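Local coordinates for protein DNA polymerase sliding clamp C (Sulfolobus tokodaii, PDB 3AIZ) that forms part of a ring around DNA that serves as a sliding platform, tethering DNA polymerase and other DNA-processing proteins during replication, at residues V44-I49 with D238-P243; S195-E200 with I217-Q222; A132-V137 with G183-S188. One frame throughout, in Å; residues are numbered along the deposited sequence.

Contact 1 lies nearest the centre of the chain and contacts 2 and 3 further out, yet all three reach the same nine-strand antiparallel sheet. Contact 1 is a regular strand pairing joining the N- and C-terminal domains of the protein. Contact 2 is also buried but brings two sheets together through a serine, a tyrosine and a phenylalanine. Contact 3, partly exposed, pairs a strand with the sheet's edge through a beta bulge. Five backbone hydrogen bonds thus give way to hydroxyls set against a strand in contact 2 and two backbone bonds in contact 3. Contacts 2 and 3 meet where Ile217 pairs with Ala132; Tyr197 of contact 2 packs on Ile241, Ala242 and Pro243 of contact 1.

Contact 1 (V44-I49 with D238-P243); sequences VTFIDI and DFYIAP
Residues 45-48 and 238-241 pair as antiparallel neighbours near the middle of the nine-strand sheet, carrying one continuous sheet from the N-terminal domain into the C-terminal domain. Phe46 and Tyr240 form a hydrogen-bonded pair: Phe46 N reaches Tyr240 O at 2.9 Å, and Tyr240 N returns a nearly straight bond to Phe46 O at 2.8 Å. The next hydrogen-bonded pair, Asp48 with Asp238, again has two backbone bonds, and Ala242 N to Val44 O (2.9 Å) closes the far end. On the Phe46 face, Tyr240 CD1 meets the ring edge of Phe46 at CD1, 3.5 Å away, with the planes turned obliquely by 45°. The carboxylates of Asp48 and Asp238 share that face, their OD2 atoms 4.3 Å apart; salt bridges to Arg37 and Arg228, respectively, should ease the repulsion. On the other face Ile47 runs alongside Phe239, with CD1 3.7 Å from Phe239 CE2 and CG2 over the ring near its rim. Helices 8-18 and 199-203 cover this side through Leu18, Thr17, Tyr201 and Val202, while Phe46 rests against Ile119 and Pro122 of the interdomain connecting loop of PCNA, between strands 106-111 and 130-135.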
loop_
_atom_site.group_PDB
_atom_site.type_symbol
_atom_site.label_atom_id
_atom_site.label_comp_id
_atom_site.label_asym_id
_atom_site.label_seq_id
_atom_site.Cartn_x
_atom_site.Cartn_y
_atom_site.Cartn_z
ATOM N N VAL C 44 -20.747 33.862 5.534
ATOM C CA VAL C 44 -19.315 34.090 5.685
ATOM C C VAL C 44 -18.664 34.334 4.329
ATOM O O VAL C 44 -17.762 35.162 4.203
ATOM C CB VAL C 44 -18.623 32.895 6.376
ATOM C CG1 VAL C 44 -17.111 33.017 6.271
ATOM C CG2 VAL C 44 -19.054 32.796 7.832
ATOM N N THR C 45 -19.131 33.614 3.314
ATOM C CA THR C 45 -18.547 33.711 1.982
ATOM C C THR C 45 -19.500 34.338 0.972
ATOM O O THR C 45 -20.635 33.892 0.811
ATOM C CB THR C 45 -18.112 32.332 1.455
ATOM O OG1 THR C 45 -17.195 31.731 2.376
ATOM C CG2 THR C 45 -17.443 32.469 0.097
ATOM N N PHE C 46 -19.028 35.378 0.293
ATOM C CA PHE C 46 -19.775 35.984 -0.798
ATOM C C PHE C 46 -19.036 35.743 -2.103
ATOM O O PHE C 46 -17.837 35.998 -2.201
ATOM C CB PHE C 46 -19.966 37.483 -0.572
ATOM C CG PHE C 46 -20.476 38.215 -1.779
ATOM C CD1 PHE C 46 -19.615 38.954 -2.573
ATOM C CD2 PHE C 46 -21.815 38.155 -2.128
ATOM C CE1 PHE C 46 -20.079 39.625 -3.686
ATOM C CE2 PHE C 46 -22.284 38.823 -3.239
ATOM C CZ PHE C 46 -21.416 39.559 -4.019
ATOM N N ILE C 47 -19.757 35.254 -3.106
ATOM C CA ILE C 47 -19.139 34.860 -4.363
ATOM C C ILE C 47 -19.606 35.729 -5.522
ATOM O O ILE C 47 -20.803 35.862 -5.771
ATOM C CB ILE C 47 -19.431 33.384 -4.679
ATOM C CG1 ILE C 47 -19.076 32.509 -3.473
ATOM C CG2 ILE C 47 -18.675 32.945 -5.923
ATOM C CD1 ILE C 47 -19.372 31.042 -3.667
ATOM N N ASP C 48 -18.650 36.320 -6.230
ATOM C CA ASP C 48 -18.958 37.173 -7.369
ATOM C C ASP C 48 -18.182 36.722 -8.602
ATOM O O ASP C 48 -16.974 36.938 -8.701
ATOM C CB ASP C 48 -18.634 38.630 -7.045
ATOM C CG ASP C 48 -19.051 39.575 -8.149
ATOM O OD1 ASP C 48 -20.118 39.346 -8.758
ATOM O OD2 ASP C 48 -18.313 40.550 -8.408
ATOM N N ILE C 49 -18.884 36.096 -9.541
ATOM C CA ILE C 49 -18.252 35.559 -10.740
ATOM C C ILE C 49 -18.677 36.306 -11.999
ATOM O O ILE C 49 -19.846 36.656 -12.164
ATOM C CB ILE C 49 -18.572 34.063 -10.917
ATOM C CG1 ILE C 49 -18.104 33.270 -9.695
ATOM C CG2 ILE C 49 -17.926 33.527 -12.186
ATOM C CD1 ILE C 49 -18.466 31.800 -9.743
ATOM N N ASP C 238 -14.585 35.687 -7.835
ATOM C CA ASP C 238 -14.224 36.295 -6.560
ATOM C C ASP C 238 -14.840 35.569 -5.371
ATOM O O ASP C 238 -16.029 35.249 -5.372
ATOM C CB ASP C 238 -14.628 37.772 -6.532
ATOM C CG ASP C 238 -13.769 38.630 -7.443
ATOM O OD1 ASP C 238 -12.710 38.147 -7.894
ATOM O OD2 ASP C 238 -14.151 39.791 -7.703
ATOM N N PHE C 239 -14.020 35.314 -4.358
ATOM C CA PHE C 239 -14.494 34.728 -3.112
ATOM C C PHE C 239 -14.140 35.630 -1.935
ATOM O O PHE C 239 -12.970 35.770 -1.580
ATOM C CB PHE C 239 -13.896 33.334 -2.909
ATOM C CG PHE C 239 -14.347 32.326 -3.927
ATOM C CD1 PHE C 239 -13.750 32.263 -5.174
ATOM C CD2 PHE C 239 -15.368 31.437 -3.634
ATOM C CE1 PHE C 239 -14.163 31.336 -6.111
ATOM C CE2 PHE C 239 -15.786 30.508 -4.568
ATOM C CZ PHE C 239 -15.181 30.457 -5.808
ATOM N N TYR C 240 -15.154 36.253 -1.342
ATOM C CA TYR C 240 -14.955 37.091 -0.166
ATOM C C TYR C 240 -15.264 36.302 1.100
ATOM O O TYR C 240 -16.413 35.933 1.344
ATOM C CB TYR C 240 -15.841 38.337 -0.231
ATOM C CG TYR C 240 -15.562 39.235 -1.416
ATOM C CD1 TYR C 240 -16.091 38.947 -2.667
ATOM C CD2 TYR C 240 -14.778 40.372 -1.282
ATOM C CE1 TYR C 240 -15.843 39.764 -3.752
ATOM C CE2 TYR C 240 -14.524 41.197 -2.364
ATOM C CZ TYR C 240 -15.060 40.887 -3.596
ATOM O OH TYR C 240 -14.815 41.699 -4.680
ATOM N N ILE C 241 -14.237 36.046 1.902
ATOM C CA ILE C 241 -14.403 35.282 3.133
ATOM C C ILE C 241 -14.263 36.176 4.362
ATOM O O ILE C 241 -13.267 36.880 4.517
ATOM C CB ILE C 241 -13.391 34.127 3.213
ATOM C CG1 ILE C 241 -13.446 33.293 1.931
ATOM C CG2 ILE C 241 -13.660 33.263 4.435
ATOM C CD1 ILE C 241 -12.468 32.146 1.907
ATOM N N ALA C 242 -15.268 36.140 5.231
ATOM C CA ALA C 242 -15.301 36.993 6.416
ATOM C C ALA C 242 -14.160 36.688 7.383
ATOM O O ALA C 242 -13.711 35.547 7.482
ATOM C CB ALA C 242 -16.644 36.869 7.120
ATOM N N PRO C 243 -13.689 37.720 8.098
ATOM C CA PRO C 243 -12.573 37.629 9.047
ATOM C C PRO C 243 -12.947 36.914 10.342
ATOM O O PRO C 243 -14.124 36.839 10.692
ATOM C CB PRO C 243 -12.251 39.098 9.352
ATOM C CG PRO C 243 -12.926 39.891 8.275
ATOM C CD PRO C 243 -14.141 39.109 7.921
#

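Contact 2 (S195-E200 with I217-Q222); sequences SVYGLE and IAFGSQ
A chi1 of 58° tucks Ser195 OG between its own backbone N and carbonyl carbon, and from there it faces Gly220 O at 3.2 Å. Tyr197, two residues on, has CG anti to its carbonyl carbon (chi1 -56°), which sends its ring back along the strand until the phenol oxygen comes to 2.6 Å from Ser195 OG. The two hydroxyls thus sit together against strand 214-220: Tyr197 OH is 3.4 Å from Gly220 O and 3.3 Å from Phe219 CB, and its hydrogen bond with Ile223 O ties it to the start of strand 223-231, next in the sheet. Phe219 crosses the tyrosine side chain obliquely and meets it chiefly with CB. The Phe219 ring packs on Phe130, Leu163 and Leu225, so the small polar cluster borders an apolar interior. Nearer the surface, Ser195 CB approaches Ser221 CA at 4.0 Å. Strands 195-198 and 217-220 run 118° apart and do not pair: the first belongs to the four-strand sheet, the second to the nine-strand one. Two antiparallel sheets packed together with helices are the layout of the PCNA domain, and this contact joins the two sheets of the C-terminal one.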
loop_
_atom_site.group_PDB
_atom_site.type_symbol
_atom_site.label_atom_id
_atom_site.label_comp_id
_atom_site.label_asym_id
_atom_site.label_seq_id
_atom_site.Cartn_x
_atom_site.Cartn_y
_atom_site.Cartn_z
ATOM N N SER C 195 -4.564 38.498 9.301
ATOM C CA SER C 195 -5.904 38.217 9.798
ATOM C C SER C 195 -6.204 36.732 9.654
ATOM O O SER C 195 -5.509 36.018 8.931
ATOM C CB SER C 195 -6.950 39.052 9.059
ATOM O OG SER C 195 -6.902 38.810 7.666
ATOM N N VAL C 196 -7.241 36.271 10.345
ATOM C CA VAL C 196 -7.580 34.853 10.353
ATOM C C VAL C 196 -8.892 34.593 9.620
ATOM O O VAL C 196 -9.825 35.388 9.704
ATOM C CB VAL C 196 -7.688 34.319 11.792
ATOM C CG1 VAL C 196 -7.922 32.819 11.784
ATOM C CG2 VAL C 196 -6.431 34.660 12.575
ATOM N N TYR C 197 -8.957 33.477 8.900
ATOM C CA TYR C 197 -10.160 33.114 8.159
ATOM C C TYR C 197 -10.502 31.640 8.343
ATOM O O TYR C 197 -9.631 30.827 8.651
ATOM C CB TYR C 197 -9.987 33.430 6.673
ATOM C CG TYR C 197 -9.629 34.870 6.402
ATOM C CD1 TYR C 197 -10.602 35.860 6.402
ATOM C CD2 TYR C 197 -8.317 35.243 6.152
ATOM C CE1 TYR C 197 -10.278 37.180 6.160
ATOM C CE2 TYR C 197 -7.983 36.559 5.907
ATOM C CZ TYR C 197 -8.967 37.522 5.913
ATOM O OH TYR C 197 -8.639 38.835 5.668
ATOM N N GLY C 198 -11.774 31.302 8.156
ATOM C CA GLY C 198 -12.223 29.928 8.280
ATOM C C GLY C 198 -11.511 29.019 7.299
ATOM O O GLY C 198 -11.429 29.319 6.108
ATOM N N LEU C 199 -10.994 27.902 7.799
ATOM C CA LEU C 199 -10.227 26.980 6.971
ATOM C C LEU C 199 -11.071 26.372 5.851
ATOM O O LEU C 199 -10.669 26.385 4.689
ATOM C CB LEU C 199 -9.595 25.881 7.833
ATOM C CG LEU C 199 -8.654 24.885 7.147
ATOM C CD1 LEU C 199 -7.644 24.331 8.140
ATOM C CD2 LEU C 199 -9.431 23.760 6.480
ATOM N N GLU C 200 -12.242 25.849 6.201
ATOM C CA GLU C 200 -13.093 25.173 5.226
ATOM C C GLU C 200 -13.470 26.064 4.044
ATOM O O GLU C 200 -13.516 25.605 2.902
ATOM C CB GLU C 200 -14.355 24.619 5.895
ATOM C CG GLU C 200 -15.163 25.653 6.660
ATOM C CD GLU C 200 -16.470 25.094 7.190
ATOM O OE1 GLU C 200 -16.830 25.410 8.344
ATOM O OE2 GLU C 200 -17.134 24.334 6.451
ATOM N N ILE C 217 -4.603 37.084 -4.334
ATOM C CA ILE C 217 -4.921 36.999 -2.915
ATOM C C ILE C 217 -4.797 38.368 -2.259
ATOM O O ILE C 217 -3.734 38.985 -2.298
ATOM C CB ILE C 217 -3.970 36.028 -2.196
ATOM C CG1 ILE C 217 -3.817 34.737 -3.005
ATOM C CG2 ILE C 217 -4.463 35.740 -0.786
ATOM C CD1 ILE C 217 -2.715 33.827 -2.503
ATOM N N ALA C 218 -5.884 38.840 -1.659
ATOM C CA ALA C 218 -5.890 40.141 -0.995
ATOM C C ALA C 218 -6.609 40.052 0.346
ATOM O O ALA C 218 -7.634 39.384 0.465
ATOM C CB ALA C 218 -6.540 41.188 -1.882
ATOM N N PHE C 219 -6.071 40.726 1.355
ATOM C CA PHE C 219 -6.648 40.662 2.691
ATOM C C PHE C 219 -6.089 41.745 3.602
ATOM O O PHE C 219 -5.197 42.500 3.218
ATOM C CB PHE C 219 -6.392 39.289 3.314
ATOM C CG PHE C 219 -4.942 39.010 3.586
ATOM C CD1 PHE C 219 -4.154 38.382 2.635
ATOM C CD2 PHE C 219 -4.365 39.380 4.791
ATOM C CE1 PHE C 219 -2.820 38.125 2.879
ATOM C CE2 PHE C 219 -3.029 39.127 5.042
ATOM C CZ PHE C 219 -2.256 38.498 4.085
ATOM N N GLY C 220 -6.621 41.802 4.818
ATOM C CA GLY C 220 -6.184 42.766 5.808
ATOM C C GLY C 220 -6.911 42.542 7.118
ATOM O O GLY C 220 -7.893 41.801 7.169
ATOM N N SER C 221 -6.432 43.180 8.179
ATOM C CA SER C 221 -7.046 43.032 9.493
ATOM C C SER C 221 -8.510 43.459 9.480
ATOM O O SER C 221 -8.849 44.538 8.992
ATOM C CB SER C 221 -6.275 43.839 10.539
ATOM O OG SER C 221 -6.907 43.763 11.806
ATOM N N GLN C 222 -9.372 42.597 10.009
ATOM C CA GLN C 222 -10.789 42.911 10.177
ATOM C C GLN C 222 -11.547 43.123 8.866
ATOM O O GLN C 222 -12.699 43.557 8.878
ATOM C CB GLN C 222 -10.966 44.129 11.087
ATOM C CG GLN C 222 -10.563 43.886 12.530
ATOM C CD GLN C 222 -10.647 45.140 13.373
ATOM O OE1 GLN C 222 -10.578 46.256 12.855
ATOM N NE2 GLN C 222 -10.794 44.966 14.683
#

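Contact 3 (A132-V137 with G183-S188); sequences AKALTV and GGLLES
Ala132 starts a short antiparallel pairing with residues 187-188 of strand 187-190, an outermost strand of the nine-strand sheet, and a classic beta bulge interrupts it at once: Leu186 and Glu187 both stand opposite Lys133. The methyl of Ala132 turns to the sheet face where Leu185 folds in, its CB 3.8 Å from Leu185 CD2, while its backbone pairs on the other side with Ile217. Lys133 carries the bulge. Its N donates to Glu187 O (3.2 Å), and its O accepts from Leu186 N (2.7 Å), both bonds nearly straight, so one residue grips two successive residues of the partner. On the opposite face the Lys133 side chain leaves with CG anti to its backbone N (chi1 -170°) and runs fully extended. Glu187, turned by a chi1 of 61°, crosses it, bringing OE2 to 3.6 Å from Lys133 CD. The ends do not form a salt bridge, NZ and OE2 remaining 4.8 Å apart, and the contact is largely between the chains' carbon stems. Ala134 follows, its methyl meeting both Gly184 O and Leu185 CD2, the latter 4.0 Å from its CB; its backbone bonds with Val215 in the inner neighbouring strand. Leu135 occupies the N-cap position of helix 136-149, so the bulge lies just before the strand gives way to helix. Leu186 covers this junction with its branched end: CG is 3.9 Å from Ala134 CA, and CD1 is 4.1 Å from Leu135 N.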
loop_
_atom_site.group_PDB
_atom_site.type_symbol
_atom_site.label_atom_id
_atom_site.label_comp_id
_atom_site.label_asym_id
_atom_site.label_seq_id
_atom_site.Cartn_x
_atom_site.Cartn_y
_atom_site.Cartn_z
ATOM N N ALA C 132 -1.358 39.819 -3.321
ATOM C CA ALA C 132 -0.375 38.943 -3.948
ATOM C C ALA C 132 -0.982 38.133 -5.086
ATOM O O ALA C 132 -2.157 37.771 -5.046
ATOM C CB ALA C 132 0.246 38.017 -2.913
ATOM N N LYS C 133 -0.170 37.852 -6.097
ATOM C CA LYS C 133 -0.599 37.050 -7.233
ATOM C C LYS C 133 0.197 35.752 -7.256
ATOM O O LYS C 133 1.367 35.727 -6.875
ATOM C CB LYS C 133 -0.394 37.828 -8.532
ATOM C CG LYS C 133 -1.016 37.191 -9.763
ATOM C CD LYS C 133 -0.828 38.084 -10.980
ATOM C CE LYS C 133 -1.466 37.484 -12.221
ATOM N NZ LYS C 133 -1.297 38.371 -13.406
ATOM N N ALA C 134 -0.438 34.671 -7.697
ATOM C CA ALA C 134 0.215 33.367 -7.719
ATOM C C ALA C 134 -0.459 32.427 -8.704
ATOM O O ALA C 134 -1.603 32.648 -9.100
ATOM C CB ALA C 134 0.214 32.755 -6.325
ATOM N N LEU C 135 0.257 31.379 -9.103
ATOM C CA LEU C 135 -0.318 30.337 -9.943
ATOM C C LEU C 135 -1.444 29.636 -9.201
ATOM O O LEU C 135 -1.268 29.198 -8.063
ATOM C CB LEU C 135 0.742 29.311 -10.342
ATOM C CG LEU C 135 1.601 29.620 -11.565
ATOM C CD1 LEU C 135 2.539 28.460 -11.834
ATOM C CD2 LEU C 135 0.726 29.891 -12.776
ATOM N N THR C 136 -2.601 29.532 -9.846
ATOM C CA THR C 136 -3.743 28.865 -9.238
ATOM C C THR C 136 -3.377 27.438 -8.847
ATOM O O THR C 136 -3.766 26.955 -7.786
ATOM C CB THR C 136 -4.957 28.847 -10.180
ATOM O OG1 THR C 136 -5.328 30.192 -10.505
ATOM C CG2 THR C 136 -6.134 28.145 -9.518
ATOM N N VAL C 137 -2.614 26.769 -9.706
ATOM C CA VAL C 137 -2.175 25.409 -9.427
ATOM C C VAL C 137 -1.291 25.364 -8.183
ATOM O O VAL C 137 -1.497 24.537 -7.296
ATOM C CB VAL C 137 -1.434 24.787 -10.632
ATOM C CG1 VAL C 137 -0.396 25.755 -11.181
ATOM C CG2 VAL C 137 -0.794 23.467 -10.237
ATOM N N GLY C 183 9.002 30.732 -5.539
ATOM C CA GLY C 183 8.076 30.532 -6.638
ATOM C C GLY C 183 6.624 30.443 -6.210
ATOM O O GLY C 183 5.732 30.297 -7.046
ATOM N N GLY C 184 6.385 30.529 -4.906
ATOM C CA GLY C 184 5.035 30.479 -4.373
ATOM C C GLY C 184 4.164 31.601 -4.905
ATOM O O GLY C 184 3.014 31.381 -5.285
ATOM N N LEU C 185 4.717 32.808 -4.932
ATOM C CA LEU C 185 4.009 33.968 -5.456
ATOM C C LEU C 185 4.660 34.441 -6.750
ATOM O O LEU C 185 5.834 34.175 -6.996
ATOM C CB LEU C 185 4.015 35.106 -4.433
ATOM C CG LEU C 185 3.380 34.837 -3.066
ATOM C CD1 LEU C 185 3.676 35.977 -2.108
ATOM C CD2 LEU C 185 1.881 34.615 -3.195
ATOM N N LEU C 186 3.889 35.141 -7.575
ATOM C CA LEU C 186 4.419 35.731 -8.797
ATOM C C LEU C 186 4.819 37.180 -8.545
ATOM O O LEU C 186 5.772 37.687 -9.138
ATOM C CB LEU C 186 3.383 35.666 -9.921
ATOM C CG LEU C 186 2.964 34.277 -10.405
ATOM C CD1 LEU C 186 1.846 34.385 -11.431
ATOM C CD2 LEU C 186 4.154 33.528 -10.982
ATOM N N GLU C 187 4.081 37.841 -7.658
ATOM C CA GLU C 187 4.339 39.238 -7.336
ATOM C C GLU C 187 3.655 39.638 -6.030
ATOM O O GLU C 187 2.765 38.938 -5.546
ATOM C CB GLU C 187 3.873 40.142 -8.479
ATOM C CG GLU C 187 2.383 40.054 -8.771
ATOM C CD GLU C 187 1.975 40.859 -9.991
ATOM O OE1 GLU C 187 2.858 41.196 -10.809
ATOM O OE2 GLU C 187 0.768 41.151 -10.133
ATOM N N SER C 188 4.079 40.765 -5.466
ATOM C CA SER C 188 3.513 41.264 -4.217
ATOM C C SER C 188 3.270 42.765 -4.269
ATOM O O SER C 188 3.958 43.490 -4.985
ATOM C CB SER C 188 4.434 40.936 -3.042
ATOM O OG SER C 188 4.504 39.540 -2.831
#